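Local structure of putative iron binding protein (Bordetella pertussis Tohama I, 1Y9U) at residues F120-L125 with V223-A228; A146-M151 with K162-V167; V75-Q80 with A246-K251. The protein binds ferric iron and, as a periplasmic solute-binding protein, probably passes it on for uptake into the cell. One frame throughout, in Å; residues are numbered along the deposited sequence.

Contact 1: residues F120-L125 with V223-A228; sequences FRYGDL and VRPTFA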
loop_
_atom_site.group_PDB
_atom_site.type_symbol
_atom_site.label_atom_id
_atom_site.label_comp_id
_atom_site.label_asym_id
_atom_site.label_seq_id
_atom_site.Cartn_x
_atom_site.Cartn_y
_atom_site.Cartn_z
ATOM N N PHE A 120 -12.920 -11.116 10.589
ATOM C CA PHE A 120 -12.393 -12.133 9.663
ATOM C C PHE A 120 -10.920 -12.317 9.892
ATOM O O PHE A 120 -10.214 -11.349 10.195
ATOM C CB PHE A 120 -12.590 -11.630 8.219
ATOM C CG PHE A 120 -12.788 -12.710 7.165
ATOM C CD1 PHE A 120 -13.962 -13.414 7.099
ATOM C CD2 PHE A 120 -11.836 -12.941 6.177
ATOM C CE1 PHE A 120 -14.179 -14.334 6.107
ATOM C CE2 PHE A 120 -12.069 -13.878 5.185
ATOM C CZ PHE A 120 -13.237 -14.555 5.140
ATOM N N ARG A 121 -10.465 -13.558 9.753
ATOM C CA ARG A 121 -9.039 -13.852 9.644
ATOM C C ARG A 121 -8.742 -14.183 8.199
ATOM O O ARG A 121 -9.566 -14.770 7.520
ATOM C CB ARG A 121 -8.645 -15.033 10.536
ATOM C CG ARG A 121 -8.581 -14.656 11.999
ATOM C CD ARG A 121 -9.967 -14.595 12.663
ATOM N NE ARG A 121 -10.095 -13.442 13.536
ATOM C CZ ARG A 121 -11.235 -12.827 13.824
ATOM N NH1 ARG A 121 -12.378 -13.244 13.304
ATOM N NH2 ARG A 121 -11.224 -11.794 14.663
ATOM N N TYR A 122 -7.571 -13.811 7.685
ATOM C CA TYR A 122 -7.297 -14.099 6.274
ATOM C C TYR A 122 -7.515 -15.564 5.929
ATOM O O TYR A 122 -8.076 -15.887 4.906
ATOM C CB TYR A 122 -5.888 -13.669 5.858
ATOM C CG TYR A 122 -5.710 -12.173 5.825
ATOM C CD1 TYR A 122 -4.993 -11.503 6.815
ATOM C CD2 TYR A 122 -6.252 -11.435 4.791
ATOM C CE1 TYR A 122 -4.838 -10.115 6.795
ATOM C CE2 TYR A 122 -6.112 -10.063 4.749
ATOM C CZ TYR A 122 -5.416 -9.396 5.756
ATOM O OH TYR A 122 -5.255 -8.029 5.725
ATOM N N GLY A 123 -7.119 -16.436 6.835
ATOM C CA GLY A 123 -7.305 -17.863 6.646
ATOM C C GLY A 123 -8.743 -18.278 6.387
ATOM O O GLY A 123 -8.980 -19.295 5.739
ATOM N N ASP A 124 -9.712 -17.527 6.908
ATOM C CA ASP A 124 -11.121 -17.868 6.737
ATOM C C ASP A 124 -11.572 -17.877 5.287
ATOM O O ASP A 124 -12.593 -18.472 4.965
ATOM C CB ASP A 124 -12.026 -16.907 7.535
ATOM C CG ASP A 124 -11.747 -16.914 9.023
ATOM O OD1 ASP A 124 -11.171 -17.907 9.551
ATOM O OD2 ASP A 124 -12.077 -15.943 9.733
ATOM N N LEU A 125 -10.842 -17.192 4.401
ATOM C CA LEU A 125 -11.256 -17.106 3.014
ATOM C C LEU A 125 -11.227 -18.473 2.306
ATOM O O LEU A 125 -11.886 -18.671 1.296
ATOM C CB LEU A 125 -10.372 -16.094 2.281
ATOM C CG LEU A 125 -10.914 -15.579 0.942
ATOM C CD1 LEU A 125 -12.206 -14.795 1.104
ATOM C CD2 LEU A 125 -9.850 -14.723 0.282
ATOM N N VAL A 223 -14.596 -5.108 6.020
ATOM C CA VAL A 223 -14.130 -5.811 7.210
ATOM C C VAL A 223 -12.629 -5.992 7.011
ATOM O O VAL A 223 -12.204 -6.513 5.982
ATOM C CB VAL A 223 -14.844 -7.169 7.398
ATOM C CG1 VAL A 223 -14.231 -7.954 8.534
ATOM C CG2 VAL A 223 -16.311 -6.942 7.661
ATOM N N ARG A 224 -11.834 -5.548 7.980
ATOM C CA ARG A 224 -10.385 -5.698 7.909
ATOM C C ARG A 224 -9.973 -7.025 8.525
ATOM O O ARG A 224 -10.072 -7.182 9.751
ATOM C CB ARG A 224 -9.680 -4.568 8.657
ATOM C CG ARG A 224 -9.915 -3.173 8.073
ATOM C CD ARG A 224 -8.748 -2.303 8.327
ATOM N NE ARG A 224 -8.814 -0.925 7.883
ATOM C CZ ARG A 224 -9.224 0.099 8.625
ATOM N NH1 ARG A 224 -9.793 -0.086 9.802
ATOM N NH2 ARG A 224 -9.106 1.340 8.167
ATOM N N PRO A 225 -9.508 -7.981 7.726
ATOM C CA PRO A 225 -9.047 -9.246 8.306
ATOM C C PRO A 225 -7.754 -9.077 9.066
ATOM O O PRO A 225 -7.014 -8.111 8.864
ATOM C CB PRO A 225 -8.825 -10.149 7.091
ATOM C CG PRO A 225 -9.498 -9.452 5.945
ATOM C CD PRO A 225 -9.368 -7.986 6.259
ATOM N N THR A 226 -7.476 -10.044 9.939
ATOM C CA THR A 226 -6.182 -10.130 10.589
ATOM C C THR A 226 -5.566 -11.488 10.360
ATOM O O THR A 226 -6.242 -12.454 9.995
ATOM C CB THR A 226 -6.314 -9.883 12.083
ATOM O OG1 THR A 226 -7.206 -10.858 12.658
ATOM C CG2 THR A 226 -6.904 -8.490 12.373
ATOM N N PHE A 227 -4.266 -11.542 10.562
ATOM C CA PHE A 227 -3.574 -12.822 10.668
ATOM C C PHE A 227 -3.888 -13.513 12.017
ATOM O O PHE A 227 -3.838 -12.893 13.059
ATOM C CB PHE A 227 -2.084 -12.613 10.414
ATOM C CG PHE A 227 -1.752 -12.414 8.963
ATOM C CD1 PHE A 227 -1.350 -11.173 8.472
ATOM C CD2 PHE A 227 -1.825 -13.471 8.086
ATOM C CE1 PHE A 227 -1.042 -11.021 7.135
ATOM C CE2 PHE A 227 -1.507 -13.312 6.748
ATOM C CZ PHE A 227 -1.133 -12.091 6.276
ATOM N N ALA A 228 -4.260 -14.793 11.949
ATOM C CA ALA A 228 -4.676 -15.594 13.105
ATOM C C ALA A 228 -3.476 -16.264 13.768
ATOM O O ALA A 228 -3.657 -17.154 14.608
ATOM C CB ALA A 228 -5.680 -16.665 12.656
HETATM O O HOH W 1 -11.434 -8.736 11.533
HETATM O O HOH W 2 -5.228 -15.985 9.035
#
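Y122 and P225 meet almost squarely, the proline lying over the tyrosine face with CB 3.6 Å from the ring centroid and only 11° off its normal, a clear CH-pi contact. F227 approaches the same ring differently. Its plane is turned 43° from that of Y122, and the nearest carbons, CE1 of each ring, are 3.9 Å apart, with the tyrosine carbons over the phenylalanine face. The first torsion of Y122 (chi1 -69°) sets CG beside the backbone N and carries the ring in against P225. This is a good instance of loops fastened by a minimal backbone bridge and finished by side chains: F120 O accepts from T226 N and T226 O from Y122 N, at 3.0 Å each, a single parallel bridge at R121 and T226. Beside it, the aliphatic part of R121 lies against A228, CG to CB 3.6 Å. A water links F120 N to R224 O at one end, and a second takes bonds from the amides of G123 and A228 at the other. Further out, Y122 OH bonds R107 O and H236 N, F120 rests on strands 100-112 and 193-197, and Y122 and F227 pack onto helix 142-155.

Contact 2: residues A146-M151 with K162-V167; sequences ALVAAM and KWLRGV
M151 lays its terminal methyl on the indole of W163, and this one pairing makes up much of what joins the two helices. The CH-pi component is the more direct: CE stands 3.6 Å from the centroid of the five-membered ring, 18° off the normal. The sulfur takes part too, in a Met-aromatic contact, with SD 4.0 Å from the same centroid in an oblique position. Both torsions nearest the backbone leave the methionine extended, and the bend comes at the last one (chi3 -76°), which folds the methyl onto the ring. On the opposite face of the indole V167, one turn further along the tryptophan's own helix, sets CG2 about 3.6 Å above the plane, so the flat group is held from both sides.

Plain apolar packing does the rest. L147 crosses the indole at about a right angle, its CD2 reaching CH2 of W163 at 4.2 Å. The side chain of L147 is also about 7 Å from that of Y143, which binds iron in an iron-bound structure of this protein; no iron is bound here. V148 and L164 meet tip to tip, with 3.9 Å between CG2 of the valine and CD2 of the leucine.

Segments 146-151 and 162-167 run roughly antiparallel, at 138°, and their axes come no nearer than 11.9 Å, a wide spacing that long side chains must span.

The single polar group of the tryptophan side chain looks elsewhere: NE1 donates to Y122 O in the loop that follows strand 100-112. All five touching residues are buried and meet through apolar and aromatic contacts, so the packing fixes the indole between the helices while its N-H serves a loop outside the pair.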
loop_
_atom_site.group_PDB
_atom_site.type_symbol
_atom_site.label_atom_id
_atom_site.label_comp_id
_atom_site.label_asym_id
_atom_site.label_seq_id
_atom_site.Cartn_x
_atom_site.Cartn_y
_atom_site.Cartn_z
ATOM N N ALA A 146 2.077 -9.737 -2.304
ATOM C CA ALA A 146 2.531 -9.217 -1.024
ATOM C C ALA A 146 1.797 -9.877 0.146
ATOM O O ALA A 146 2.397 -10.165 1.174
ATOM C CB ALA A 146 2.359 -7.713 -0.971
ATOM N N LEU A 147 0.482 -10.095 0.006
ATOM C CA LEU A 147 -0.312 -10.722 1.070
ATOM C C LEU A 147 0.149 -12.168 1.267
ATOM O O LEU A 147 0.308 -12.636 2.384
ATOM C CB LEU A 147 -1.819 -10.660 0.734
ATOM C CG LEU A 147 -2.758 -11.405 1.695
ATOM C CD1 LEU A 147 -2.697 -10.840 3.082
ATOM C CD2 LEU A 147 -4.204 -11.398 1.156
ATOM N N VAL A 148 0.358 -12.866 0.152
ATOM C CA VAL A 148 0.865 -14.249 0.174
ATOM C C VAL A 148 2.239 -14.316 0.838
ATOM O O VAL A 148 2.500 -15.204 1.634
ATOM C CB VAL A 148 0.865 -14.867 -1.246
ATOM C CG1 VAL A 148 1.493 -16.277 -1.257
ATOM C CG2 VAL A 148 -0.579 -14.918 -1.760
ATOM N N ALA A 149 3.107 -13.364 0.531
ATOM C CA ALA A 149 4.442 -13.320 1.142
ATOM C C ALA A 149 4.355 -13.135 2.650
ATOM O O ALA A 149 5.046 -13.804 3.417
ATOM C CB ALA A 149 5.293 -12.223 0.505
ATOM N N ALA A 150 3.473 -12.258 3.105
ATOM C CA ALA A 150 3.283 -12.069 4.535
ATOM C C ALA A 150 2.731 -13.341 5.177
ATOM O O ALA A 150 3.090 -13.703 6.296
ATOM C CB ALA A 150 2.352 -10.894 4.794
ATOM N N MET A 151 1.839 -14.035 4.471
ATOM C CA MET A 151 1.283 -15.281 4.985
ATOM C C MET A 151 2.377 -16.356 5.135
ATOM O O MET A 151 2.372 -17.097 6.104
ATOM C CB MET A 151 0.139 -15.796 4.097
ATOM C CG MET A 151 -0.633 -16.965 4.722
ATOM S SD MET A 151 -2.078 -17.439 3.740
ATOM C CE MET A 151 -3.226 -16.119 4.144
ATOM N N LYS A 162 -1.985 -24.360 1.090
ATOM C CA LYS A 162 -3.311 -24.892 1.357
ATOM C C LYS A 162 -4.350 -23.779 1.296
ATOM O O LYS A 162 -5.417 -23.973 0.746
ATOM C CB LYS A 162 -3.339 -25.595 2.720
ATOM C CG LYS A 162 -4.720 -25.952 3.244
ATOM C CD LYS A 162 -4.640 -26.970 4.393
ATOM C CE LYS A 162 -5.904 -27.770 4.444
ATOM N NZ LYS A 162 -5.856 -29.019 3.618
ATOM N N TRP A 163 -4.017 -22.610 1.853
ATOM C CA TRP A 163 -4.890 -21.441 1.753
ATOM C C TRP A 163 -5.142 -21.067 0.305
ATOM O O TRP A 163 -6.279 -20.875 -0.097
ATOM C CB TRP A 163 -4.271 -20.275 2.507
ATOM C CG TRP A 163 -5.132 -19.051 2.552
ATOM C CD1 TRP A 163 -6.191 -18.856 3.360
ATOM C CD2 TRP A 163 -5.022 -17.882 1.729
ATOM N NE1 TRP A 163 -6.756 -17.628 3.122
ATOM C CE2 TRP A 163 -6.043 -16.998 2.133
ATOM C CE3 TRP A 163 -4.138 -17.481 0.723
ATOM C CZ2 TRP A 163 -6.212 -15.734 1.560
ATOM C CZ3 TRP A 163 -4.316 -16.231 0.141
ATOM C CH2 TRP A 163 -5.341 -15.376 0.573
ATOM N N LEU A 164 -4.085 -20.963 -0.487
ATOM C CA LEU A 164 -4.226 -20.620 -1.898
ATOM C C LEU A 164 -5.129 -21.589 -2.646
ATOM O O LEU A 164 -5.977 -21.173 -3.431
ATOM C CB LEU A 164 -2.865 -20.531 -2.591
ATOM C CG LEU A 164 -2.054 -19.273 -2.258
ATOM C CD1 LEU A 164 -0.617 -19.458 -2.692
ATOM C CD2 LEU A 164 -2.704 -18.030 -2.905
ATOM N N ARG A 165 -4.944 -22.889 -2.418
ATOM C CA ARG A 165 -5.768 -23.890 -3.090
ATOM C C ARG A 165 -7.248 -23.779 -2.655
ATOM O O ARG A 165 -8.141 -23.898 -3.482
ATOM C CB ARG A 165 -5.250 -25.290 -2.810
ATOM C CG ARG A 165 -3.975 -25.636 -3.497
ATOM C CD ARG A 165 -3.605 -27.122 -3.295
ATOM N NE ARG A 165 -2.231 -27.363 -3.677
ATOM C CZ ARG A 165 -1.818 -27.459 -4.929
ATOM N NH1 ARG A 165 -2.670 -27.403 -5.943
ATOM N NH2 ARG A 165 -0.533 -27.630 -5.197
ATOM N N GLY A 166 -7.495 -23.499 -1.383
ATOM C CA GLY A 166 -8.846 -23.379 -0.875
ATOM C C GLY A 166 -9.530 -22.119 -1.404
ATOM O O GLY A 166 -10.705 -22.125 -1.725
ATOM N N VAL A 167 -8.779 -21.017 -1.477
ATOM C CA VAL A 167 -9.318 -19.775 -2.016
ATOM C C VAL A 167 -9.612 -19.924 -3.502
ATOM O O VAL A 167 -10.715 -19.579 -3.968
ATOM C CB VAL A 167 -8.371 -18.602 -1.762
ATOM C CG1 VAL A 167 -8.812 -17.329 -2.517
ATOM C CG2 VAL A 167 -8.293 -18.313 -0.286
#

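Contact 3: residues V75-Q80 with A246-K251; sequences VTQKIQ and AHAPNK
A246 meets V75 through the backbone, its N donating to V75 O over 2.9 Å. The N-H points fairly directly at the oxygen, yet the donor sits well above the carbonyl plane, 63° out of it. The methyl of A246 lies against the carbonyl of T76, CB to O 3.4 Å.

The second patch is built from side chains. Q77 and K251 approach from opposite directions, the amide of the glutamine coming close to the lysine amine, and A248 CB lies near the end of Q77. With chi1 at 66°, CG of Q77 stands between the backbone N and the carbonyl carbon, and from there the chain extends toward the lysine. K251 runs extended as far as CE and bends only at its end (chi4 70°). A water then completes a bridge, accepting from K251 NZ at 2.9 Å and donating to K78 O at 2.8 Å.

In the solute-binding protein fold the short, weakly bonded strand at about 76-77 pairs antiparallel with strand 237-245, whose chain leaves the mixed sheet at A246 and turns into helix 251-261, an example of a strand-to-helix connection lying against a neighbouring strand.

Farther out, a backbone hydrogen bond joins Q77 to V244 in the pairing, while I79 is bonded likewise to G97, and K78 points away from segment 246-251, its NZ forming a salt bridge with E96. V75 packs on L44 and V47 of helix 43-50 and on L70 of helix 64-72. At the far end of the turn, N250 N bonds D57 OD1, immediately before K251 opens its helix.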
loop_
_atom_site.group_PDB
_atom_site.type_symbol
_atom_site.label_atom_id
_atom_site.label_comp_id
_atom_site.label_asym_id
_atom_site.label_seq_id
_atom_site.Cartn_x
_atom_site.Cartn_y
_atom_site.Cartn_z
ATOM N N VAL A 75 21.019 3.282 -4.798
ATOM C CA VAL A 75 20.661 4.654 -5.162
ATOM C C VAL A 75 20.058 5.444 -3.999
ATOM O O VAL A 75 19.488 6.511 -4.206
ATOM C CB VAL A 75 19.730 4.698 -6.393
ATOM C CG1 VAL A 75 20.417 4.046 -7.607
ATOM C CG2 VAL A 75 18.376 4.040 -6.127
ATOM N N THR A 76 20.223 4.912 -2.793
ATOM C CA THR A 76 19.849 5.599 -1.554
ATOM C C THR A 76 21.036 5.777 -0.605
ATOM O O THR A 76 22.095 5.152 -0.782
ATOM C CB THR A 76 18.719 4.816 -0.810
ATOM O OG1 THR A 76 19.223 3.600 -0.234
ATOM C CG2 THR A 76 17.598 4.374 -1.763
ATOM N N GLN A 77 20.842 6.622 0.405
ATOM C CA GLN A 77 21.758 6.700 1.537
ATOM C C GLN A 77 21.014 6.690 2.870
ATOM O O GLN A 77 19.827 7.053 2.952
ATOM C CB GLN A 77 22.643 7.958 1.451
ATOM C CG GLN A 77 21.882 9.260 1.593
ATOM C CD GLN A 77 22.784 10.465 1.406
ATOM O OE1 GLN A 77 22.664 11.185 0.427
ATOM N NE2 GLN A 77 23.672 10.688 2.358
ATOM N N LYS A 78 21.735 6.273 3.902
ATOM C CA LYS A 78 21.259 6.196 5.273
ATOM C C LYS A 78 21.162 7.598 5.848
ATOM O O LYS A 78 22.000 8.440 5.558
ATOM C CB LYS A 78 22.238 5.350 6.100
ATOM C CG LYS A 78 22.221 3.878 5.722
ATOM C CD LYS A 78 23.262 3.083 6.457
ATOM C CE LYS A 78 23.437 1.729 5.814
ATOM N NZ LYS A 78 23.928 0.722 6.794
ATOM N N ILE A 79 20.124 7.850 6.640
ATOM C CA ILE A 79 20.009 9.109 7.371
ATOM C C ILE A 79 19.646 8.831 8.812
ATOM O O ILE A 79 19.145 7.756 9.160
ATOM C CB ILE A 79 18.995 10.096 6.722
ATOM C CG1 ILE A 79 17.572 9.548 6.809
ATOM C CG2 ILE A 79 19.399 10.428 5.275
ATOM C CD1 ILE A 79 16.527 10.591 6.555
ATOM N N GLN A 80 19.938 9.822 9.644
ATOM C CA GLN A 80 19.628 9.791 11.054
ATOM C C GLN A 80 18.662 10.933 11.283
ATOM O O GLN A 80 18.925 12.087 10.922
ATOM C CB GLN A 80 20.896 9.954 11.888
ATOM C CG GLN A 80 21.835 8.763 11.790
ATOM C CD GLN A 80 22.614 8.710 10.479
ATOM O OE1 GLN A 80 23.216 9.704 10.070
ATOM N NE2 GLN A 80 22.596 7.552 9.813
ATOM N N ALA A 246 21.182 8.497 -2.966
ATOM C CA ALA A 246 22.586 8.244 -2.608
ATOM C C ALA A 246 23.497 9.458 -2.834
ATOM O O ALA A 246 24.408 9.716 -2.040
ATOM C CB ALA A 246 23.108 7.050 -3.402
ATOM N N HIS A 247 23.235 10.195 -3.898
ATOM C CA HIS A 247 24.073 11.339 -4.275
ATOM C C HIS A 247 23.345 12.685 -4.181
ATOM O O HIS A 247 23.680 13.650 -4.874
ATOM C CB HIS A 247 24.643 11.081 -5.675
ATOM C CG HIS A 247 25.481 9.844 -5.740
ATOM N ND1 HIS A 247 26.704 9.751 -5.115
ATOM C CD2 HIS A 247 25.259 8.637 -6.314
ATOM C CE1 HIS A 247 27.209 8.546 -5.314
ATOM N NE2 HIS A 247 26.350 7.847 -6.036
ATOM N N ALA A 248 22.355 12.762 -3.288
ATOM C CA ALA A 248 21.541 13.968 -3.141
ATOM C C ALA A 248 22.435 15.201 -3.084
ATOM O O ALA A 248 23.261 15.287 -2.180
ATOM C CB ALA A 248 20.704 13.882 -1.875
ATOM N N PRO A 249 22.282 16.116 -4.038
ATOM C CA PRO A 249 23.054 17.370 -4.012
ATOM C C PRO A 249 22.570 18.382 -2.975
ATOM O O PRO A 249 23.333 19.266 -2.595
ATOM C CB PRO A 249 22.857 17.913 -5.434
ATOM C CG PRO A 249 21.504 17.389 -5.863
ATOM C CD PRO A 249 21.474 16.021 -5.270
ATOM N N ASN A 250 21.317 18.276 -2.542
ATOM C CA ASN A 250 20.743 19.136 -1.510
ATOM C C ASN A 250 20.330 18.272 -0.316
ATOM O O ASN A 250 19.136 18.194 0.001
ATOM C CB ASN A 250 19.547 19.903 -2.058
ATOM C CG ASN A 250 19.855 20.631 -3.356
ATOM O OD1 ASN A 250 20.555 21.651 -3.351
ATOM N ND2 ASN A 250 19.328 20.131 -4.466
ATOM N N LYS A 251 21.291 17.614 0.328
ATOM C CA LYS A 251 20.988 16.598 1.345
ATOM C C LYS A 251 20.221 17.176 2.527
ATOM O O LYS A 251 19.273 16.573 3.006
ATOM C CB LYS A 251 22.233 15.853 1.864
ATOM C CG LYS A 251 21.874 14.612 2.717
ATOM C CD LYS A 251 23.098 13.855 3.238
ATOM C CE LYS A 251 22.823 13.084 4.520
ATOM N NZ LYS A 251 21.936 11.906 4.330
HETATM O O HOH W 3 23.257 10.717 6.682
#

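In the fold
Contacts 1 and 2 adjoin and share a neighbourhood, since Y122 and F227 pack against helix 142-155, which supplies one half of contact 2. They differ in chemistry with depth. Contact 2 is wholly buried and purely apolar between its helices; contact 1, partly buried, adds a backbone bridge and waters at its margins to an aromatic core. Contact 3 is remote, its nearest atoms about 19 Å from contact 2 and about 26 Å from contact 1, and lies across the chain's centre from contact 1. Also partly buried, it has one backbone hydrogen bond, a water bridge and close-lying polar side chains. Contacts 1 and 3 both use loops adjoining sheet strands, whereas contact 2 joins helices.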